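Local coordinates for adapter protein MecA 1 (Bacillus subtilis, PDB 3JTP) that acts as an adaptor that recognises unfolded, aggregated and regulatory proteins such as ComK and targets them to ClpC, which its C-terminal domain, the part described here, contacts, at residues Thr33-Glu38 against Arg75-Gly80; Val10-Asp15 against Asn67-Ser72; Leu25-Ser30 against Glu56-Ile61. The protein carries 3 engineered substitutions. One frame throughout, in Å; residues are numbered along the deposited sequence.

Contact 1: residues Thr33-Glu38 against Arg75-Gly80; sequences TLYSFE and RLEEYG
Y35 and F37 of strand 31-37 pack on L76 and Y79 of helix 73-79, a helix-on-sheet contact in the alpha+beta C-terminal domain, whose sheet is antiparallel. The segment axes cross at 67° and come within 8.7 Å. No hydrogen bond joins the two segments. Apolar packing centres on L76. Its CD2 reaches F37 CB at 3.7 Å and also touches Y35 CB, so one methyl serves both aromatic residues. The aromatic contacts are of two kinds. L76 CB lies over a face of the Y35 ring, 4.3 Å from the centroid, as a CH-pi contact. The chi1 of F37 (-180°) turns CG away from the backbone N and sends the ring out along the end of the helix. There the carbonyl O of Y79 meets the ring edge in its plane, 3.2 Å from F37 CD1. Y79 CB packs beside F37 CE1. Shortening F37 to an alanine is likely to strip the ring from Y79 CB and Y79 O and leave a gap at the helix end. Y42 of strand 40-46 touches both F37 and L76. The chain leaves the helix at G80, whose CA sits 3.4 Å from S36 O.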
ATOM      1  N   THR A  33       1.321   1.081  -5.424  1.00 43.07           N
ATOM      2  CA  THR A  33       1.098   2.483  -5.770  1.00 42.25           C
ATOM      3  C   THR A  33       0.346   3.159  -4.626  1.00 39.32           C
ATOM      4  O   THR A  33      -0.591   2.594  -4.057  1.00 38.21           O
ATOM      5  CB  THR A  33       0.343   2.632  -7.124  1.00 45.64           C
ATOM      6  OG1 THR A  33       1.132   2.038  -8.161  1.00 48.49           O
ATOM      7  CG2 THR A  33       0.078   4.117  -7.478  1.00 41.30           C
ATOM      8  N   LEU A  34       0.783   4.361  -4.269  1.00 39.18           N
ATOM      9  CA  LEU A  34       0.212   5.058  -3.127  1.00 42.06           C
ATOM     10  C   LEU A  34      -0.577   6.294  -3.551  1.00 39.86           C
ATOM     11  O   LEU A  34      -0.091   7.094  -4.349  1.00 40.69           O
ATOM     12  CB  LEU A  34       1.326   5.433  -2.135  1.00 40.12           C
ATOM     13  CG  LEU A  34       0.895   6.159  -0.857  1.00 40.13           C
ATOM     14  CD1 LEU A  34       0.265   5.201   0.169  1.00 35.17           C
ATOM     15  CD2 LEU A  34       2.093   6.891  -0.247  1.00 40.18           C
ATOM     16  N   TYR A  35      -1.791   6.435  -3.013  1.00 39.62           N
ATOM     17  CA  TYR A  35      -2.640   7.598  -3.251  1.00 39.24           C
ATOM     18  C   TYR A  35      -3.067   8.207  -1.909  1.00 42.03           C
ATOM     19  O   TYR A  35      -3.037   7.518  -0.886  1.00 42.46           O
ATOM     20  CB  TYR A  35      -3.929   7.205  -4.002  1.00 40.65           C
ATOM     21  CG  TYR A  35      -3.758   6.640  -5.390  1.00 43.72           C
ATOM     22  CD1 TYR A  35      -4.012   7.407  -6.528  1.00 45.22           C
ATOM     23  CD2 TYR A  35      -3.372   5.323  -5.567  1.00 47.10           C
ATOM     24  CE1 TYR A  35      -3.862   6.868  -7.802  1.00 45.79           C
ATOM     25  CE2 TYR A  35      -3.217   4.783  -6.822  1.00 45.21           C
ATOM     26  CZ  TYR A  35      -3.457   5.549  -7.930  1.00 47.95           C
ATOM     27  OH  TYR A  35      -3.277   4.959  -9.153  1.00 55.90           O
ATOM     28  N   SER A  36      -3.490   9.473  -1.909  1.00 40.62           N
ATOM     29  CA  SER A  36      -4.312   9.987  -0.802  1.00 41.88           C
ATOM     30  C   SER A  36      -5.713  10.255  -1.296  1.00 45.31           C
ATOM     31  O   SER A  36      -5.924  10.470  -2.490  1.00 46.23           O
ATOM     32  CB  SER A  36      -3.752  11.272  -0.166  1.00 39.08           C
ATOM     33  OG  SER A  36      -3.420  12.256  -1.132  1.00 42.16           O
ATOM     34  N   PHE A  37      -6.663  10.263  -0.368  1.00 45.75           N
ATOM     35  CA  PHE A  37      -8.046  10.514  -0.704  1.00 47.82           C
ATOM     36  C   PHE A  37      -8.840  10.760   0.580  1.00 50.28           C
ATOM     37  O   PHE A  37      -8.876   9.917   1.480  1.00 46.69           O
ATOM     38  CB  PHE A  37      -8.605   9.336  -1.515  1.00 49.22           C
ATOM     39  CG  PHE A  37     -10.043   9.497  -1.923  1.00 54.72           C
ATOM     40  CD1 PHE A  37     -10.412  10.455  -2.860  1.00 54.94           C
ATOM     41  CD2 PHE A  37     -11.026   8.671  -1.390  1.00 54.24           C
ATOM     42  CE1 PHE A  37     -11.756  10.603  -3.244  1.00 62.60           C
ATOM     43  CE2 PHE A  37     -12.370   8.810  -1.772  1.00 57.88           C
ATOM     44  CZ  PHE A  37     -12.733   9.778  -2.693  1.00 59.77           C
ATOM     45  N   GLU A  38      -9.445  11.940   0.676  1.00 53.21           N
ATOM     46  CA  GLU A  38     -10.312  12.255   1.796  1.00 49.80           C
ATOM     47  C   GLU A  38      -9.647  11.975   3.138  1.00 50.91           C
ATOM     48  O   GLU A  38     -10.240  11.323   3.995  1.00 52.45           O
ATOM     49  CB  GLU A  38     -11.596  11.422   1.724  1.00 53.64           C
ATOM     50  CG  GLU A  38     -12.527  11.770   0.595  1.00 55.25           C
ATOM     51  CD  GLU A  38     -12.882  13.240   0.577  1.00 60.47           C
ATOM     52  OE1 GLU A  38     -13.096  13.827   1.669  1.00 59.18           O
ATOM     53  OE2 GLU A  38     -12.948  13.804  -0.537  1.00 61.52           O
ATOM     54  N   ARG A  75     -11.987   5.230  -8.911  1.00 49.98           N
ATOM     55  CA  ARG A  75     -12.306   6.266  -7.943  1.00 54.13           C
ATOM     56  C   ARG A  75     -11.048   7.072  -7.590  1.00 57.84           C
ATOM     57  O   ARG A  75     -10.986   8.287  -7.818  1.00 58.33           O
ATOM     58  CB  ARG A  75     -12.840   5.600  -6.681  1.00 53.32           C
ATOM     59  CG  ARG A  75     -13.116   6.550  -5.542  1.00 57.52           C
ATOM     60  CD  ARG A  75     -14.298   7.423  -5.849  1.00 56.46           C
ATOM     61  NE  ARG A  75     -15.494   6.638  -6.131  1.00 55.98           N
ATOM     62  CZ  ARG A  75     -16.604   7.143  -6.661  1.00 57.34           C
ATOM     63  NH1 ARG A  75     -17.646   6.354  -6.886  1.00 55.67           N
ATOM     64  NH2 ARG A  75     -16.669   8.436  -6.968  1.00 55.74           N
ATOM     65  N   LEU A  76     -10.050   6.386  -7.028  1.00 54.46           N
ATOM     66  CA  LEU A  76      -8.797   7.021  -6.631  1.00 52.18           C
ATOM     67  C   LEU A  76      -8.105   7.722  -7.795  1.00 57.72           C
ATOM     68  O   LEU A  76      -7.583   8.824  -7.636  1.00 60.21           O
ATOM     69  CB  LEU A  76      -7.837   5.984  -6.029  1.00 53.23           C
ATOM     70  CG  LEU A  76      -8.172   5.388  -4.661  1.00 48.73           C
ATOM     71  CD1 LEU A  76      -7.388   4.115  -4.424  1.00 48.42           C
ATOM     72  CD2 LEU A  76      -7.869   6.404  -3.587  1.00 48.58           C
ATOM     73  N   GLU A  77      -8.087   7.081  -8.964  1.00 57.34           N
ATOM     74  CA  GLU A  77      -7.358   7.625 -10.116  1.00 61.81           C
ATOM     75  C   GLU A  77      -7.869   8.991 -10.568  1.00 62.05           C
ATOM     76  O   GLU A  77      -7.127   9.796 -11.126  1.00 61.98           O
ATOM     77  CB  GLU A  77      -7.396   6.657 -11.304  1.00 59.52           C
ATOM     78  CG  GLU A  77      -6.138   5.834 -11.509  1.00 58.60           C
ATOM     79  CD  GLU A  77      -6.253   4.888 -12.692  1.00 63.56           C
ATOM     80  OE1 GLU A  77      -5.265   4.755 -13.455  1.00 71.44           O
ATOM     81  OE2 GLU A  77      -7.332   4.282 -12.871  1.00 60.47           O
ATOM     82  N   GLU A  78      -9.142   9.257 -10.345  1.00 63.29           N
ATOM     83  CA  GLU A  78      -9.709  10.481 -10.893  1.00 65.07           C
ATOM     84  C   GLU A  78      -9.975  11.525  -9.814  1.00 65.66           C
ATOM     85  O   GLU A  78      -9.984  12.729 -10.091  1.00 67.02           O
ATOM     86  CB  GLU A  78     -10.973  10.163 -11.689  1.00 68.17           C
ATOM     87  CG  GLU A  78     -10.776   9.012 -12.680  1.00 71.14           C
ATOM     88  CD  GLU A  78      -9.716   9.311 -13.743  1.00 69.97           C
ATOM     89  OE1 GLU A  78      -9.401  10.507 -13.958  1.00 70.77           O
ATOM     90  OE2 GLU A  78      -9.203   8.348 -14.363  1.00 65.98           O
ATOM     91  N   TYR A  79     -10.162  11.059  -8.581  1.00 61.68           N
ATOM     92  CA  TYR A  79     -10.457  11.945  -7.461  1.00 61.11           C
ATOM     93  C   TYR A  79      -9.429  11.862  -6.311  1.00 61.44           C
ATOM     94  O   TYR A  79      -9.635  12.425  -5.227  1.00 54.94           O
ATOM     95  CB  TYR A  79     -11.855  11.644  -6.951  1.00 63.70           C
ATOM     96  CG  TYR A  79     -12.931  11.807  -8.007  1.00 66.87           C
ATOM     97  CD1 TYR A  79     -13.341  13.071  -8.417  1.00 70.26           C
ATOM     98  CD2 TYR A  79     -13.550  10.698  -8.580  1.00 66.49           C
ATOM     99  CE1 TYR A  79     -14.340  13.231  -9.379  1.00 76.51           C
ATOM    100  CE2 TYR A  79     -14.549  10.846  -9.548  1.00 70.73           C
ATOM    101  CZ  TYR A  79     -14.940  12.115  -9.940  1.00 75.62           C
ATOM    102  OH  TYR A  79     -15.930  12.278 -10.889  1.00 80.22           O
ATOM    103  N   GLY A  80      -8.324  11.161  -6.552  1.00 58.05           N
ATOM    104  CA  GLY A  80      -7.271  11.060  -5.562  1.00 52.55           C
ATOM    105  C   GLY A  80      -5.973  11.697  -6.027  1.00 52.74           C
ATOM    106  O   GLY A  80      -5.771  11.945  -7.217  1.00 50.91           O
TER

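Contact 2: residues Val10-Asp15 against Asn67-Ser72; sequences VLRFGD and NESSIS. Engineered in segment 67-72: N67 (natural residue Thr).
V10-R12 and N67-S69 run antiparallel, with L11 and E68 as a non-hydrogen-bonded pair and R12 and N67 as a hydrogen-bonded pair. R12 N gives a nearly straight bond to N67 O (2.7 Å, 171°), and N67 N returns one to R12 O. A third bond runs from S69 N to V10 O. Water 1 accepts from V10 N and donates to S69 O, so it bridges the backbones beyond that bond.

R12 carries much of the side-chain contact. Its CG sits between the backbone N and the carbonyl carbon (chi1 73°), and the chain then extends to NE over residue 67. N67 is an engineered substitution for threonine. Its CB lies over the centre of one guanidinium face, 3.7 Å from R12 CZ. The guanidinium and amide planes are 29° apart. R12 NH1 also makes a weak, bent hydrogen bond to E68 O (3.0 Å). L11 and E68 lie side by side on the other face of the sheet, where L11 CD2 meets E68 CG at 3.8 Å. L11 also packs on M62 and L63 of helix 54-65.

V10 CG1 reaches S69 CB and lies 3.9 Å from I71 O. S69 OG accepts from I71 N at 2.9 Å, closing an ST turn where the chain leaves the edge strand. S72 OG then caps H74 N at the start of helix 73-79. The arrangement is a short antiparallel edge strand added to strand 8-13, with the ST turn and a serine N-cap leading on into the helix.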
ATOM      1  N   VAL A  10      -6.617  -3.001  -2.644  1.00 46.12           N
ATOM      2  CA  VAL A  10      -6.454  -1.639  -2.197  1.00 42.68           C
ATOM      3  C   VAL A  10      -6.603  -1.636  -0.696  1.00 42.94           C
ATOM      4  O   VAL A  10      -7.631  -2.065  -0.172  1.00 42.64           O
ATOM      5  CB  VAL A  10      -7.494  -0.714  -2.759  1.00 43.97           C
ATOM      6  CG1 VAL A  10      -7.437   0.595  -2.006  1.00 41.34           C
ATOM      7  CG2 VAL A  10      -7.262  -0.496  -4.248  1.00 44.79           C
ATOM      8  N   LEU A  11      -5.577  -1.140  -0.011  1.00 40.76           N
ATOM      9  CA  LEU A  11      -5.556  -1.108   1.448  1.00 38.60           C
ATOM     10  C   LEU A  11      -5.613   0.339   1.910  1.00 38.54           C
ATOM     11  O   LEU A  11      -4.959   1.213   1.325  1.00 37.73           O
ATOM     12  CB  LEU A  11      -4.285  -1.776   1.977  1.00 39.41           C
ATOM     13  CG  LEU A  11      -3.990  -3.177   1.428  1.00 42.40           C
ATOM     14  CD1 LEU A  11      -2.652  -3.665   1.932  1.00 36.88           C
ATOM     15  CD2 LEU A  11      -5.087  -4.170   1.775  1.00 42.57           C
ATOM     16  N   ARG A  12      -6.395   0.617   2.949  1.00 37.07           N
ATOM     17  CA  ARG A  12      -6.493   1.985   3.418  1.00 36.91           C
ATOM     18  C   ARG A  12      -5.794   2.172   4.745  1.00 39.35           C
ATOM     19  O   ARG A  12      -5.904   1.327   5.657  1.00 38.86           O
ATOM     20  CB  ARG A  12      -7.938   2.441   3.524  1.00 40.65           C
ATOM     21  CG  ARG A  12      -8.710   1.834   4.677  1.00 42.39           C
ATOM     22  CD  ARG A  12     -10.041   2.577   4.854  1.00 48.76           C
ATOM     23  NE  ARG A  12     -10.872   1.976   5.896  1.00 51.36           N
ATOM     24  CZ  ARG A  12     -11.481   0.810   5.751  1.00 46.75           C
ATOM     25  NH1 ARG A  12     -11.315   0.155   4.617  1.00 45.34           N
ATOM     26  NH2 ARG A  12     -12.226   0.296   6.733  1.00 44.25           N
ATOM     27  N   PHE A  13      -5.081   3.287   4.847  1.00 39.49           N
ATOM     28  CA  PHE A  13      -4.348   3.630   6.063  1.00 41.31           C
ATOM     29  C   PHE A  13      -4.954   4.860   6.706  1.00 37.94           C
ATOM     30  O   PHE A  13      -5.196   5.851   6.035  1.00 38.52           O
ATOM     31  CB  PHE A  13      -2.876   3.910   5.743  1.00 38.82           C
ATOM     32  CG  PHE A  13      -2.127   2.716   5.231  1.00 40.18           C
ATOM     33  CD1 PHE A  13      -1.201   2.061   6.033  1.00 39.63           C
ATOM     34  CD2 PHE A  13      -2.340   2.246   3.937  1.00 40.16           C
ATOM     35  CE1 PHE A  13      -0.498   0.968   5.559  1.00 37.44           C
ATOM     36  CE2 PHE A  13      -1.638   1.136   3.455  1.00 41.97           C
ATOM     37  CZ  PHE A  13      -0.716   0.500   4.276  1.00 39.99           C
ATOM     38  N   GLY A  14      -5.167   4.798   8.014  1.00 41.61           N
ATOM     39  CA  GLY A  14      -5.692   5.935   8.749  1.00 44.57           C
ATOM     40  C   GLY A  14      -4.741   7.122   8.799  1.00 44.79           C
ATOM     41  O   GLY A  14      -5.177   8.257   8.924  1.00 45.05           O
ATOM     42  N   ASP A  15      -3.437   6.876   8.712  1.00 41.39           N
ATOM     43  CA  ASP A  15      -2.508   7.995   8.634  1.00 42.54           C
ATOM     44  C   ASP A  15      -1.153   7.629   8.036  1.00 40.06           C
ATOM     45  O   ASP A  15      -0.788   6.465   7.945  1.00 40.49           O
ATOM     46  CB  ASP A  15      -2.338   8.669   9.998  1.00 44.28           C
ATOM     47  CG  ASP A  15      -1.606   7.787  10.991  1.00 49.28           C
ATOM     48  OD1 ASP A  15      -1.491   6.573  10.716  1.00 48.58           O
ATOM     49  OD2 ASP A  15      -1.150   8.300  12.042  1.00 53.43           O
ATOM     50  N   ASN A  67      -6.442  -1.467   6.455  1.00 42.80           N
ATOM     51  CA  ASN A  67      -7.668  -2.238   6.307  1.00 42.00           C
ATOM     52  C   ASN A  67      -7.979  -2.432   4.823  1.00 45.36           C
ATOM     53  O   ASN A  67      -7.684  -1.561   4.012  1.00 41.94           O
ATOM     54  CB  ASN A  67      -8.822  -1.489   6.982  1.00 46.11           C
ATOM     55  CG  ASN A  67      -8.754  -1.562   8.511  1.00 51.36           C
ATOM     56  OD1 ASN A  67      -8.997  -2.616   9.103  1.00 53.77           O
ATOM     57  ND2 ASN A  67      -8.423  -0.445   9.149  1.00 50.63           N
ATOM     58  N   GLU A  68      -8.575  -3.562   4.459  1.00 47.11           N
ATOM     59  CA  GLU A  68      -8.977  -3.759   3.074  1.00 48.66           C
ATOM     60  C   GLU A  68     -10.071  -2.761   2.704  1.00 45.80           C
ATOM     61  O   GLU A  68     -11.009  -2.561   3.466  1.00 44.88           O
ATOM     62  CB  GLU A  68      -9.437  -5.196   2.848  1.00 53.47           C
ATOM     63  CG  GLU A  68      -8.316  -6.122   2.375  1.00 55.93           C
ATOM     64  CD  GLU A  68      -8.637  -7.589   2.590  1.00 64.38           C
ATOM     65  OE1 GLU A  68      -8.831  -7.991   3.766  1.00 67.20           O
ATOM     66  OE2 GLU A  68      -8.693  -8.334   1.586  1.00 61.03           O
ATOM     67  N   SER A  69      -9.929  -2.099   1.561  1.00 42.25           N
ATOM     68  CA  SER A  69     -10.945  -1.138   1.143  1.00 47.25           C
ATOM     69  C   SER A  69     -11.675  -1.590  -0.118  1.00 47.27           C
ATOM     70  O   SER A  69     -11.116  -2.314  -0.949  1.00 46.07           O
ATOM     71  CB  SER A  69     -10.331   0.247   0.910  1.00 45.45           C
ATOM     72  OG  SER A  69     -11.316   1.190   0.497  1.00 44.25           O
ATOM     73  N   SER A  70     -12.920  -1.147  -0.263  1.00 45.31           N
ATOM     74  CA  SER A  70     -13.668  -1.370  -1.487  1.00 45.64           C
ATOM     75  C   SER A  70     -13.560  -0.145  -2.376  1.00 51.07           C
ATOM     76  O   SER A  70     -14.069  -0.141  -3.501  1.00 49.15           O
ATOM     77  CB  SER A  70     -15.139  -1.660  -1.201  1.00 47.38           C
ATOM     78  OG  SER A  70     -15.291  -2.662  -0.219  1.00 52.40           O
ATOM     79  N   ILE A  71     -12.901   0.900  -1.879  1.00 49.64           N
ATOM     80  CA  ILE A  71     -12.662   2.079  -2.711  1.00 51.23           C
ATOM     81  C   ILE A  71     -11.904   1.686  -3.988  1.00 54.57           C
ATOM     82  O   ILE A  71     -10.769   1.203  -3.936  1.00 53.70           O
ATOM     83  CB  ILE A  71     -11.873   3.163  -1.967  1.00 48.99           C
ATOM     84  CG1 ILE A  71     -12.610   3.598  -0.690  1.00 51.36           C
ATOM     85  CG2 ILE A  71     -11.620   4.342  -2.887  1.00 51.41           C
ATOM     86  CD1 ILE A  71     -13.903   4.358  -0.909  1.00 50.28           C
ATOM     87  N   SER A  72     -12.535   1.913  -5.132  1.00 55.47           N
ATOM     88  CA  SER A  72     -11.971   1.513  -6.412  1.00 55.34           C
ATOM     89  C   SER A  72     -10.743   2.303  -6.854  1.00 52.98           C
ATOM     90  O   SER A  72     -10.628   3.517  -6.651  1.00 51.53           O
ATOM     91  CB  SER A  72     -13.025   1.577  -7.523  1.00 51.76           C
ATOM     92  OG  SER A  72     -12.380   1.756  -8.776  1.00 52.96           O
TER
HETATM   93  O   HOH W   1      -9.237  -4.174  -1.700  1.00 50.84           O

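Contact 3: residues Leu25-Ser30 against Glu56-Ile61; sequences LNVNGS and ENQLSI
V27 and Q58 reach past one another from facing sides, V27 from the loop after helix 16-24 and Q58 from helix 54-65. Q58 starts with CG roughly opposite its backbone N (chi1 -153°) and bends at chi2. This brings the amide end closer to the loop than its first bond suggests. V27 CB points toward the helix, and its CG2 lies beside the aliphatic part of Q58. The model is too crowded here for finer detail. The nearest approaches of V27 to Q58 CG and of G29 to Q58 NE2 are doubtful, and no hydrogen bond crosses the contact.

L25 and I61 form the second pair, about one turn further along the helix. Their side chains are set at a slant to each other. L25 CD2 meets I61 CG2 at 3.9 Å, an apolar touch near the surface. An inverse gamma turn centred on G29 bends the loop here.

The contact is plain packing of a loop on a helix. Q58 also touches F47 and M50 in the loop before helix 54-65. On another side of the loop N28 packs on L89 and E90, and N26 OD1 is hydrogen-bonded to K93 NZ, so the loop lies between helices 54-65 and 88-96.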
ATOM      1  N   LEU A  25       9.192  -2.480   7.074  1.00 54.61           N
ATOM      2  CA  LEU A  25       9.154  -3.929   7.258  1.00 57.07           C
ATOM      3  C   LEU A  25       9.704  -4.746   6.081  1.00 62.09           C
ATOM      4  O   LEU A  25       9.786  -5.977   6.146  1.00 63.84           O
ATOM      5  CB  LEU A  25       7.741  -4.375   7.619  1.00 55.35           C
ATOM      6  CG  LEU A  25       7.535  -4.617   9.118  1.00 56.99           C
ATOM      7  CD1 LEU A  25       8.721  -4.106   9.926  1.00 58.04           C
ATOM      8  CD2 LEU A  25       6.242  -4.020   9.626  1.00 51.57           C
ATOM      9  N   ASN A  26      10.098  -4.064   5.014  1.00 60.61           N
ATOM     10  CA  ASN A  26      10.578  -4.751   3.821  1.00 60.98           C
ATOM     11  C   ASN A  26       9.622  -5.811   3.304  1.00 63.12           C
ATOM     12  O   ASN A  26      10.047  -6.886   2.884  1.00 64.11           O
ATOM     13  CB  ASN A  26      11.938  -5.380   4.085  1.00 62.58           C
ATOM     14  CG  ASN A  26      13.068  -4.460   3.725  1.00 60.19           C
ATOM     15  OD1 ASN A  26      12.949  -3.637   2.811  1.00 57.12           O
ATOM     16  ND2 ASN A  26      14.177  -4.589   4.440  1.00 61.76           N
ATOM     17  N   VAL A  27       8.331  -5.499   3.345  1.00 63.80           N
ATOM     18  CA  VAL A  27       7.294  -6.380   2.834  1.00 63.72           C
ATOM     19  C   VAL A  27       6.714  -5.749   1.577  1.00 67.23           C
ATOM     20  O   VAL A  27       5.648  -6.143   1.097  1.00 66.29           O
ATOM     21  CB  VAL A  27       6.156  -6.520   3.840  1.00 62.88           C
ATOM     22  CG1 VAL A  27       5.289  -5.286   3.798  1.00 60.07           C
ATOM     23  CG2 VAL A  27       5.326  -7.735   3.526  1.00 63.19           C
ATOM     24  N   ASN A  28       7.409  -4.740   1.065  1.00 65.78           N
ATOM     25  CA  ASN A  28       7.013  -4.113  -0.183  1.00 64.53           C
ATOM     26  C   ASN A  28       6.730  -5.183  -1.226  1.00 67.15           C
ATOM     27  O   ASN A  28       7.632  -5.630  -1.950  1.00 70.27           O
ATOM     28  CB  ASN A  28       8.079  -3.120  -0.643  1.00 61.19           C
ATOM     29  CG  ASN A  28       9.335  -3.194   0.198  1.00 63.57           C
ATOM     30  OD1 ASN A  28      10.176  -4.083  -0.001  1.00 69.62           O
ATOM     31  ND2 ASN A  28       9.477  -2.254   1.145  1.00 58.26           N
ATOM     32  N   GLY A  29       5.459  -5.584  -1.272  1.00 67.40           N
ATOM     33  CA  GLY A  29       5.014  -6.779  -1.958  1.00 65.88           C
ATOM     34  C   GLY A  29       4.899  -6.582  -3.439  1.00 66.25           C
ATOM     35  O   GLY A  29       3.820  -6.285  -3.944  1.00 69.93           O
ATOM     36  N   SER A  30       6.011  -6.795  -4.135  1.00 67.08           N
ATOM     37  CA  SER A  30       6.132  -6.373  -5.514  1.00 67.46           C
ATOM     38  C   SER A  30       5.443  -5.017  -5.662  1.00 65.34           C
ATOM     39  O   SER A  30       5.595  -4.171  -4.778  1.00 66.97           O
ATOM     40  CB  SER A  30       5.612  -7.440  -6.476  1.00 71.65           C
ATOM     41  OG  SER A  30       6.507  -8.544  -6.489  1.00 73.60           O
ATOM     42  N   GLU A  56       0.142 -14.594   1.592  1.00 70.60           N
ATOM     43  CA  GLU A  56      -0.644 -14.693   2.819  1.00 70.29           C
ATOM     44  C   GLU A  56       0.055 -13.995   3.985  1.00 69.22           C
ATOM     45  O   GLU A  56      -0.516 -13.128   4.631  1.00 70.41           O
ATOM     46  CB  GLU A  56      -0.985 -16.160   3.150  1.00 71.07           C
ATOM     47  CG  GLU A  56       0.166 -16.993   3.710  1.00 78.69           C
ATOM     48  CD  GLU A  56       0.116 -18.479   3.312  1.00 83.25           C
ATOM     49  OE1 GLU A  56      -0.848 -18.913   2.635  1.00 84.23           O
ATOM     50  OE2 GLU A  56       1.059 -19.217   3.680  1.00 82.35           O
ATOM     51  N   ASN A  57       1.303 -14.349   4.233  1.00 69.95           N
ATOM     52  CA  ASN A  57       2.050 -13.754   5.324  1.00 67.30           C
ATOM     53  C   ASN A  57       2.353 -12.271   5.097  1.00 63.29           C
ATOM     54  O   ASN A  57       2.480 -11.502   6.048  1.00 62.67           O
ATOM     55  CB  ASN A  57       3.332 -14.552   5.550  1.00 73.65           C
ATOM     56  CG  ASN A  57       3.085 -16.057   5.519  1.00 80.01           C
ATOM     57  OD1 ASN A  57       2.394 -16.604   6.390  1.00 80.23           O
ATOM     58  ND2 ASN A  57       3.639 -16.732   4.508  1.00 77.87           N
ATOM     59  N   GLN A  58       2.468 -11.886   3.831  1.00 62.37           N
ATOM     60  CA  GLN A  58       2.732 -10.505   3.430  1.00 60.39           C
ATOM     61  C   GLN A  58       1.504  -9.629   3.685  1.00 60.73           C
ATOM     62  O   GLN A  58       1.575  -8.584   4.348  1.00 56.81           O
ATOM     63  CB  GLN A  58       3.079 -10.499   1.944  1.00 65.37           C
ATOM     64  CG  GLN A  58       3.956  -9.365   1.480  1.00 66.46           C
ATOM     65  CD  GLN A  58       4.895  -9.778   0.356  1.00 66.91           C
ATOM     66  OE1 GLN A  58       5.836 -10.549   0.559  1.00 69.63           O
ATOM     67  NE2 GLN A  58       4.651  -9.256  -0.832  1.00 67.85           N
ATOM     68  N   LEU A  59       0.368 -10.073   3.163  1.00 59.50           N
ATOM     69  CA  LEU A  59      -0.890  -9.377   3.371  1.00 58.19           C
ATOM     70  C   LEU A  59      -1.162  -9.173   4.850  1.00 56.72           C
ATOM     71  O   LEU A  59      -1.524  -8.077   5.269  1.00 54.08           O
ATOM     72  CB  LEU A  59      -2.048 -10.158   2.747  1.00 61.62           C
ATOM     73  CG  LEU A  59      -3.391  -9.434   2.781  1.00 58.93           C
ATOM     74  CD1 LEU A  59      -3.220  -8.056   2.159  1.00 55.61           C
ATOM     75  CD2 LEU A  59      -4.457 -10.229   2.039  1.00 59.56           C
ATOM     76  N   SER A  60      -0.982 -10.237   5.632  1.00 57.41           N
ATOM     77  CA  SER A  60      -1.349 -10.229   7.047  1.00 55.89           C
ATOM     78  C   SER A  60      -0.564  -9.199   7.866  1.00 55.88           C
ATOM     79  O   SER A  60      -1.074  -8.680   8.858  1.00 52.34           O
ATOM     80  CB  SER A  60      -1.192 -11.621   7.665  1.00 61.89           C
ATOM     81  OG  SER A  60       0.176 -11.913   7.917  1.00 65.09           O
ATOM     82  N   ILE A  61       0.669  -8.899   7.461  1.00 53.28           N
ATOM     83  CA  ILE A  61       1.396  -7.819   8.121  1.00 53.10           C
ATOM     84  C   ILE A  61       0.913  -6.470   7.625  1.00 52.66           C
ATOM     85  O   ILE A  61       0.762  -5.530   8.410  1.00 52.09           O
ATOM     86  CB  ILE A  61       2.911  -7.925   7.944  1.00 56.74           C
ATOM     87  CG1 ILE A  61       3.454  -9.059   8.814  1.00 58.06           C
ATOM     88  CG2 ILE A  61       3.588  -6.610   8.329  1.00 53.88           C
ATOM     89  CD1 ILE A  61       4.801  -9.561   8.360  1.00 57.64           C
TER

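Overall arrangement
From the N terminus, strand 8-13 comes first and is met by 67-72 in contact 2, closing a loop with 51 residues between the segments. Contact 3 lies wholly within that loop, joining the loop after helix 16-24 to helix 54-65. Contact 1 starts soon after residues 25-30, on strand 31-37, and ends on helix 73-79, so it crosses both other contacts. Contacts 1 and 2 touch through L76, which packs on I71 and V10. They tie helix 73-79 and the edge strand 67-68 to the same antiparallel sheet. Contact 3 lies on the opposite side of the chain's centre from contact 1, about 21 Å away between centres, and holds a loop to a helix instead.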